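Local coordinates for protein ZYG-9 (Caenorhabditis elegans, PDB 2OF3) that organizes microtubules and spindle poles during mitosis and meiosis in the one-cell embryo, and probably binds tubulin through TOG domains such as this one, at residues K11-R14 with I15-E18. Residues are numbered along the deposited sequence; the frame is centred on the assembly and turned at random.
Sequences KKQR and IKEE
Gln13 lays its amide between the ends of Lys16 and Glu17, one turn further along the same helix, and glutamine suits the place because it offers an acceptor to the cation and a donor to the carboxylate. Its OE1 takes a hydrogen bond from Lys16 NZ at 2.9 Å, which the long lysine chain can reach, while NE2 gives a short, nearly straight one of 2.6 Å to Glu17 OE2, glutamate supplying a pure acceptor. That carboxylate oxygen lies in the amide plane yet is met on its anti side, 27° out of the carboxylate plane, the two flat groups standing 86° apart. The bend at chi2 of Gln13 (64°) turns the amide forward toward both partners. Gripped at both ends, it is held against rotation; an alanine in place of Glu17 would probably leave NE2 without this mate and the amide freer to swing. Beneath, i to i+4 backbone bonds run from Ile15 N to Lys11 O (2.9 Å) through Glu18 N to Arg14 O, and a water links Glu18 OE1 to Arg14 O, weakly at the latter. The inward flank of this surface helix, 10-19, faces neighbouring helices: Arg14 forms a salt bridge with Asp86 of helix 85-95, Lys11 NZ hydrogen-bonds Ser85 OG, and aliphatic Ile15 packs on helix 127-139.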
loop_
_atom_site.group_PDB
_atom_site.type_symbol
_atom_site.label_atom_id
_atom_site.label_comp_id
_atom_site.label_asym_id
_atom_site.label_seq_id
_atom_site.Cartn_x
_atom_site.Cartn_y
_atom_site.Cartn_z
ATOM N N LYS A 11 -3.580 13.990 15.595
ATOM C CA LYS A 11 -2.862 12.778 15.138
ATOM C C LYS A 11 -1.872 12.240 16.146
ATOM O O LYS A 11 -1.792 11.032 16.354
ATOM C CB LYS A 11 -2.148 13.023 13.793
ATOM C CG LYS A 11 -1.545 11.735 13.189
ATOM C CD LYS A 11 -0.681 12.079 11.943
ATOM C CE LYS A 11 -1.548 12.343 10.769
ATOM N NZ LYS A 11 -0.630 12.929 9.688
ATOM N N LYS A 12 -1.081 13.108 16.765
ATOM C CA LYS A 12 -0.143 12.635 17.799
ATOM C C LYS A 12 -0.854 11.916 18.962
ATOM O O LYS A 12 -0.327 10.914 19.462
ATOM C CB LYS A 12 0.688 13.770 18.418
ATOM C CG LYS A 12 1.657 14.482 17.496
ATOM C CD LYS A 12 2.304 15.719 18.287
ATOM C CE LYS A 12 3.226 16.571 17.344
ATOM N NZ LYS A 12 2.503 17.238 16.161
ATOM N N GLN A 13 -1.997 12.453 19.409
ATOM C CA GLN A 13 -2.828 11.860 20.439
ATOM C C GLN A 13 -3.403 10.496 19.979
ATOM O O GLN A 13 -3.419 9.565 20.757
ATOM C CB GLN A 13 -3.956 12.829 20.880
ATOM C CG GLN A 13 -4.899 12.286 22.060
ATOM C CD GLN A 13 -4.122 12.090 23.386
ATOM O OE1 GLN A 13 -3.096 12.736 23.592
ATOM N NE2 GLN A 13 -4.570 11.150 24.244
ATOM N N ARG A 14 -3.819 10.368 18.722
ATOM C CA ARG A 14 -4.338 9.091 18.191
ATOM C C ARG A 14 -3.257 8.038 18.115
ATOM O O ARG A 14 -3.536 6.886 18.511
ATOM C CB ARG A 14 -5.045 9.239 16.842
ATOM C CG ARG A 14 -6.267 10.135 16.930
ATOM C CD ARG A 14 -7.051 10.079 15.573
ATOM N NE ARG A 14 -6.328 10.777 14.488
ATOM C CZ ARG A 14 -6.402 12.072 14.254
ATOM N NH1 ARG A 14 -7.116 12.882 15.046
ATOM N NH2 ARG A 14 -5.711 12.580 13.260
ATOM N N ILE A 15 -2.053 8.403 17.642
ATOM C CA ILE A 15 -0.919 7.478 17.589
ATOM C C ILE A 15 -0.540 7.009 19.000
ATOM O O ILE A 15 -0.343 5.821 19.250
ATOM C CB ILE A 15 0.344 8.081 16.943
ATOM C CG1 ILE A 15 0.095 8.506 15.487
ATOM C CG2 ILE A 15 1.475 7.076 16.942
ATOM C CD1 ILE A 15 -0.624 7.477 14.647
ATOM N N LYS A 16 -0.446 7.939 19.926
ATOM C CA LYS A 16 -0.142 7.584 21.303
ATOM C C LYS A 16 -1.202 6.670 21.943
ATOM O O LYS A 16 -0.831 5.693 22.585
ATOM C CB LYS A 16 0.015 8.866 22.109
ATOM C CG LYS A 16 -0.009 8.614 23.574
ATOM C CD LYS A 16 0.142 9.905 24.301
ATOM C CE LYS A 16 -1.207 10.381 24.762
ATOM N NZ LYS A 16 -1.002 11.753 25.369
ATOM N N GLU A 17 -2.501 6.961 21.765
ATOM C CA GLU A 17 -3.575 6.120 22.312
ATOM C C GLU A 17 -3.525 4.719 21.741
ATOM O O GLU A 17 -3.739 3.780 22.474
ATOM C CB GLU A 17 -4.941 6.771 22.094
ATOM C CG GLU A 17 -5.119 8.002 22.971
ATOM C CD GLU A 17 -6.518 8.648 22.936
ATOM O OE1 GLU A 17 -7.412 8.191 22.161
ATOM O OE2 GLU A 17 -6.692 9.662 23.694
ATOM N N GLU A 18 -3.184 4.553 20.459
ATOM C CA GLU A 18 -3.037 3.221 19.871
ATOM C C GLU A 18 -1.851 2.464 20.516
ATOM O O GLU A 18 -1.959 1.256 20.852
ATOM C CB GLU A 18 -2.861 3.285 18.315
ATOM C CG GLU A 18 -2.795 1.858 17.749
ATOM C CD GLU A 18 -2.872 1.818 16.249
ATOM O OE1 GLU A 18 -3.320 2.851 15.689
ATOM O OE2 GLU A 18 -2.484 0.756 15.637
HETATM O O HOH W 1 -4.147 5.516 15.739
#